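Local coordinates for protein mercuric reductase (Metallosphaera sedula, PDB 4YWO) that probably reduces mercuric ions to elemental mercury at the expense of NADPH, using bound FAD as cofactor, and works as a homodimer, at residues 149-154 with 263-268; 352-357 with 416-421. All blocks are in the same frame, centred on the assembly; numbering follows the deposited sequence.

Overall arrangement
The two contacts lie on opposite sides of the chain's centre, with their own centres about 30 Å apart and no touch between them. Contact 1, residues 149-154 with 263-268, is a surface contact in the FAD- and NADPH-binding part of the chain, next to the flavin through R267. A loop meets a turn there, and peptide groups, a water and a few apolar side chains share the work. Contact 2, residues 352-357 with 416-421, is buried in the dimerisation domain, where a strand packs on a helix through aliphatic carbons alone. The contacts share no helix or strand, and polar chemistry gives way to apolar packing where solvent is excluded.

Contact 1: residues 149-154 with 263-268; sequences LIPRIP and LATGRK
The flat group at the centre of the contact between residues 149-154 and 263-268 is the peptide carbonyl of G266, with L149 over one face. L149 N bonds to G266 O from above the carbonyl plane, 38° out of it, over 3.0 Å and nearly straight at 165°. P151 meets the other segment separately, through a puckered ring whose CD corner lies 3.7 Å from T265 OG1 and 3.9 Å from L263 CD1. Compact and apolar, this ring offers CD to the L263 methyl, tip to tip.

The turn carries the A-T-G-R sequence familiar in this reductase family. It leaves strand 260-263 of a Rossmann-type parallel sheet and enters strand 267-269, which pairs antiparallel with 146-148, so the L149-G266 bond carries that pairing on into the loop. G266 has backbone angles at which a beta carbon would be jammed against the carbonyl oxygen of T265, and only glycine meets that demand comfortably.

The apolar part is small. The side chains of I150 and L263 cross at about a right angle, CD1 to CD1 at 3.6 Å; I150 and L263 both also touch F161. On L149, CG stands anti to the backbone N (chi1 -179°), which brings CD2 to 3.6 Å from T265 O. K268 CB passes L149 CD1, while the rest of the lysine leads away, as fits an exposed residue. R267 turns from the loop to hydrogen-bond S146 through NE and to touch the FAD.

A water ties the backbones together: it donates to L149 O at 2.7 Å and to G266 O at 3.1 Å, and accepts from T265 N at 2.9 Å.

Contact 2: residues 352-357 with 416-421; sequences ARVGLT and EAALAI
Strand 352-355 and helix 416-421 run almost parallel, their axes 8° apart and 8.4 Å from each other at the closest, with V354 opposite A418 as the nearest pair of CA atoms. This is a helix packed on a face of the antiparallel sheet in the dimerisation domain.

V354 carries most of the contact with its two methyls. CG1, set between the backbone N and the carbonyl carbon (chi1 56°), lies 3.7 Å from A417 CB; CG2 takes the neighbouring alanine, 4.0 Å from A418 CB. I421, one helical turn beyond A417, reaches toward V354 tip to tip and brings its CD1 to 3.8 Å from V354 CG1. Alanines suit the helix here, being short enough to admit the branched valine, while the longer isoleucine spans the wider interval farther along. Its CD1 also lies 4.2 Å from G355 CA. Glycine fits that place twice over: phi is positive, and a beta carbon would fall only 3.0 Å from I421 CD1.

The strand is held in its sheet by a backbone hydrogen bond of V354 with V403 of strand 399-407, and A417 leans on V403 as well. I414, near the start of the helix, also touches V354. Elsewhere on helix 414-422, A418 and L419 pack on T433 of the second subunit and A420 on L419 of the second subunit, placing the helix between its own sheet and the dimer partner.

Contact 1: residues 149-154 with 263-268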
loop_
_atom_site.group_PDB
_atom_site.type_symbol
_atom_site.label_atom_id
_atom_site.label_comp_id
_atom_site.label_asym_id
_atom_site.label_seq_id
_atom_site.Cartn_x
_atom_site.Cartn_y
_atom_site.Cartn_z
ATOM N N LEU A 149 8.330 17.966 -24.915
ATOM C CA LEU A 149 9.294 17.821 -25.951
ATOM C C LEU A 149 8.506 17.562 -27.235
ATOM O O LEU A 149 7.698 16.598 -27.303
ATOM C CB LEU A 149 10.267 16.702 -25.639
ATOM C CG LEU A 149 11.401 16.391 -26.598
ATOM C CD1 LEU A 149 12.229 17.662 -26.750
ATOM C CD2 LEU A 149 12.198 15.220 -26.053
ATOM N N ILE A 150 8.720 18.442 -28.233
ATOM C CA ILE A 150 8.014 18.386 -29.532
ATOM C C ILE A 150 9.031 17.875 -30.585
ATOM O O ILE A 150 9.993 18.608 -30.924
ATOM C CB ILE A 150 7.533 19.748 -29.991
ATOM C CG1 ILE A 150 6.794 20.507 -28.894
ATOM C CG2 ILE A 150 6.750 19.614 -31.298
ATOM C CD1 ILE A 150 5.716 19.691 -28.231
ATOM N N PRO A 151 8.852 16.641 -31.070
ATOM C CA PRO A 151 9.826 16.073 -31.997
ATOM C C PRO A 151 9.747 16.831 -33.342
ATOM O O PRO A 151 8.700 17.434 -33.674
ATOM C CB PRO A 151 9.435 14.599 -32.085
ATOM C CG PRO A 151 8.011 14.549 -31.696
ATOM C CD PRO A 151 7.696 15.748 -30.826
ATOM N N ARG A 152 10.850 16.808 -34.087
ATOM C CA ARG A 152 10.890 17.469 -35.407
ATOM C C ARG A 152 10.414 16.439 -36.391
ATOM O O ARG A 152 11.163 15.552 -36.765
ATOM C CB ARG A 152 12.319 17.948 -35.740
ATOM C CG ARG A 152 13.118 18.427 -34.539
ATOM C CD ARG A 152 14.390 19.210 -34.879
ATOM N NE ARG A 152 14.103 20.314 -35.805
ATOM C CZ ARG A 152 14.230 20.255 -37.133
ATOM N NH1 ARG A 152 14.669 19.149 -37.743
ATOM N NH2 ARG A 152 13.910 21.313 -37.861
ATOM N N ILE A 153 9.136 16.478 -36.729
ATOM C CA ILE A 153 8.507 15.523 -37.645
ATOM C C ILE A 153 7.805 16.380 -38.696
ATOM O O ILE A 153 6.998 17.198 -38.386
ATOM C CB ILE A 153 7.416 14.664 -36.959
ATOM C CG1 ILE A 153 8.058 13.766 -35.914
ATOM C CG2 ILE A 153 6.666 13.814 -37.976
ATOM C CD1 ILE A 153 7.026 12.960 -35.128
ATOM N N PRO A 154 8.133 16.177 -39.971
ATOM C CA PRO A 154 7.451 16.927 -41.009
ATOM C C PRO A 154 5.945 16.798 -40.947
ATOM O O PRO A 154 5.376 15.673 -40.917
ATOM C CB PRO A 154 8.007 16.320 -42.333
ATOM C CG PRO A 154 9.221 15.610 -41.947
ATOM C CD PRO A 154 9.187 15.284 -40.472
ATOM N N LEU A 263 1.243 13.738 -28.227
ATOM C CA LEU A 263 2.685 13.639 -27.983
ATOM C C LEU A 263 2.950 13.224 -26.514
ATOM O O LEU A 263 2.470 13.905 -25.598
ATOM C CB LEU A 263 3.384 14.932 -28.197
ATOM C CG LEU A 263 3.291 15.434 -29.602
ATOM C CD1 LEU A 263 4.086 16.766 -29.666
ATOM C CD2 LEU A 263 3.746 14.408 -30.612
ATOM N N ALA A 264 3.671 12.125 -26.353
ATOM C CA ALA A 264 4.123 11.617 -25.055
ATOM C C ALA A 264 5.563 11.152 -25.180
ATOM O O ALA A 264 5.934 10.056 -24.813
ATOM C CB ALA A 264 3.204 10.514 -24.635
ATOM N N THR A 265 6.379 12.025 -25.799
ATOM C CA THR A 265 7.782 11.717 -26.210
ATOM C C THR A 265 8.747 12.409 -25.263
ATOM O O THR A 265 9.911 12.503 -25.577
ATOM C CB THR A 265 8.083 12.271 -27.634
ATOM O OG1 THR A 265 7.635 13.642 -27.743
ATOM C CG2 THR A 265 7.335 11.517 -28.612
ATOM N N GLY A 266 8.284 12.815 -24.098
ATOM C CA GLY A 266 9.207 13.307 -23.106
ATOM C C GLY A 266 9.038 14.798 -22.818
ATOM O O GLY A 266 8.141 15.438 -23.367
ATOM N N ARG A 267 9.952 15.342 -21.983
ATOM C CA ARG A 267 9.900 16.692 -21.539
ATOM C C ARG A 267 11.311 17.305 -21.625
ATOM O O ARG A 267 12.260 16.611 -21.420
ATOM C CB ARG A 267 9.561 16.793 -20.082
ATOM C CG ARG A 267 8.455 15.929 -19.508
ATOM C CD ARG A 267 7.162 16.605 -19.629
ATOM N NE ARG A 267 7.020 17.811 -18.753
ATOM C CZ ARG A 267 6.012 18.656 -18.822
ATOM N NH1 ARG A 267 4.980 18.422 -19.630
ATOM N NH2 ARG A 267 5.998 19.696 -18.027
ATOM N N LYS A 268 11.337 18.572 -21.927
ATOM C CA LYS A 268 12.561 19.400 -22.100
ATOM C C LYS A 268 12.648 20.353 -20.915
ATOM O O LYS A 268 11.744 21.126 -20.674
ATOM C CB LYS A 268 12.460 20.187 -23.387
ATOM C CG LYS A 268 13.723 20.967 -23.625
ATOM C CD LYS A 268 13.699 21.632 -24.967
ATOM C CE LYS A 268 15.035 22.302 -25.274
ATOM N NZ LYS A 268 14.890 23.190 -26.469
HETATM O O HOH W 1 6.238 14.969 -25.735
#

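Contact 2: residues 352-357 with 416-421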
loop_
_atom_site.group_PDB
_atom_site.type_symbol
_atom_site.label_atom_id
_atom_site.label_comp_id
_atom_site.label_asym_id
_atom_site.label_seq_id
_atom_site.Cartn_x
_atom_site.Cartn_y
_atom_site.Cartn_z
ATOM N N ALA A 352 5.773 -0.143 -10.516
ATOM C CA ALA A 352 6.492 0.694 -9.556
ATOM C C ALA A 352 7.959 0.274 -9.501
ATOM O O ALA A 352 8.272 -0.916 -9.692
ATOM C CB ALA A 352 5.916 0.473 -8.206
ATOM N N ARG A 353 8.837 1.195 -9.202
ATOM C CA ARG A 353 10.241 0.874 -9.077
ATOM C C ARG A 353 10.921 1.823 -8.092
ATOM O O ARG A 353 10.478 2.945 -7.837
ATOM C CB ARG A 353 10.899 1.044 -10.438
ATOM C CG ARG A 353 10.888 2.410 -11.002
ATOM C CD ARG A 353 11.553 2.578 -12.347
ATOM N NE ARG A 353 12.964 2.399 -12.246
ATOM C CZ ARG A 353 13.752 2.312 -13.331
ATOM N NH1 ARG A 353 13.198 2.426 -14.545
ATOM N NH2 ARG A 353 15.038 2.086 -13.181
ATOM N N VAL A 354 11.959 1.297 -7.444
ATOM C CA VAL A 354 12.852 2.152 -6.630
ATOM C C VAL A 354 14.240 1.519 -6.657
ATOM O O VAL A 354 14.350 0.291 -6.628
ATOM C CB VAL A 354 12.305 2.328 -5.188
ATOM C CG1 VAL A 354 12.069 1.036 -4.451
ATOM C CG2 VAL A 354 13.135 3.321 -4.364
ATOM N N GLY A 355 15.291 2.325 -6.745
ATOM C CA GLY A 355 16.663 1.793 -6.644
ATOM C C GLY A 355 17.087 1.251 -8.058
ATOM O O GLY A 355 16.581 1.584 -9.143
ATOM N N LEU A 356 18.093 0.389 -7.972
ATOM C CA LEU A 356 18.777 -0.077 -9.170
ATOM C C LEU A 356 18.025 -1.223 -9.852
ATOM O O LEU A 356 17.444 -2.122 -9.186
ATOM C CB LEU A 356 20.128 -0.607 -8.723
ATOM C CG LEU A 356 21.053 0.373 -8.021
ATOM C CD1 LEU A 356 22.374 -0.357 -7.744
ATOM C CD2 LEU A 356 21.305 1.536 -8.899
ATOM N N THR A 357 18.153 -1.262 -11.157
ATOM C CA THR A 357 17.756 -2.470 -11.867
ATOM C C THR A 357 18.833 -3.541 -11.622
ATOM O O THR A 357 19.923 -3.254 -11.186
ATOM C CB THR A 357 17.620 -2.260 -13.397
ATOM O OG1 THR A 357 18.936 -1.907 -13.926
ATOM C CG2 THR A 357 16.581 -1.231 -13.754
ATOM N N GLU A 416 7.561 1.288 1.375
ATOM C CA GLU A 416 8.270 0.316 2.220
ATOM C C GLU A 416 9.585 -0.079 1.619
ATOM O O GLU A 416 10.624 -0.149 2.347
ATOM C CB GLU A 416 7.401 -0.884 2.517
ATOM C CG GLU A 416 8.033 -1.931 3.378
ATOM C CD GLU A 416 7.233 -3.187 3.703
ATOM O OE1 GLU A 416 5.976 -3.224 3.525
ATOM O OE2 GLU A 416 7.895 -4.235 4.045
ATOM N N ALA A 417 9.605 -0.315 0.318
ATOM C CA ALA A 417 10.859 -0.654 -0.359
ATOM C C ALA A 417 11.865 0.484 -0.334
ATOM O O ALA A 417 13.042 0.209 -0.071
ATOM C CB ALA A 417 10.587 -1.103 -1.809
ATOM N N ALA A 418 11.388 1.720 -0.560
ATOM C CA ALA A 418 12.289 2.856 -0.425
ATOM C C ALA A 418 12.927 2.982 0.944
ATOM O O ALA A 418 14.127 3.207 1.074
ATOM C CB ALA A 418 11.560 4.106 -0.790
ATOM N N LEU A 419 12.140 2.760 1.985
ATOM C CA LEU A 419 12.645 2.880 3.337
ATOM C C LEU A 419 13.634 1.773 3.589
ATOM O O LEU A 419 14.725 2.010 4.193
ATOM C CB LEU A 419 11.469 2.837 4.306
ATOM C CG LEU A 419 11.776 3.154 5.757
ATOM C CD1 LEU A 419 12.192 4.594 5.908
ATOM C CD2 LEU A 419 10.581 2.850 6.675
ATOM N N ALA A 420 13.318 0.547 3.131
ATOM C CA ALA A 420 14.250 -0.596 3.280
ATOM C C ALA A 420 15.571 -0.242 2.627
ATOM O O ALA A 420 16.664 -0.482 3.211
ATOM C CB ALA A 420 13.661 -1.829 2.653
ATOM N N ILE A 421 15.577 0.324 1.451
ATOM C CA ILE A 421 16.797 0.683 0.731
ATOM C C ILE A 421 17.571 1.757 1.477
ATOM O O ILE A 421 18.789 1.601 1.708
ATOM C CB ILE A 421 16.536 1.158 -0.720
ATOM C CG1 ILE A 421 16.040 -0.033 -1.599
ATOM C CG2 ILE A 421 17.808 1.743 -1.360
ATOM C CD1 ILE A 421 15.440 0.276 -2.933
#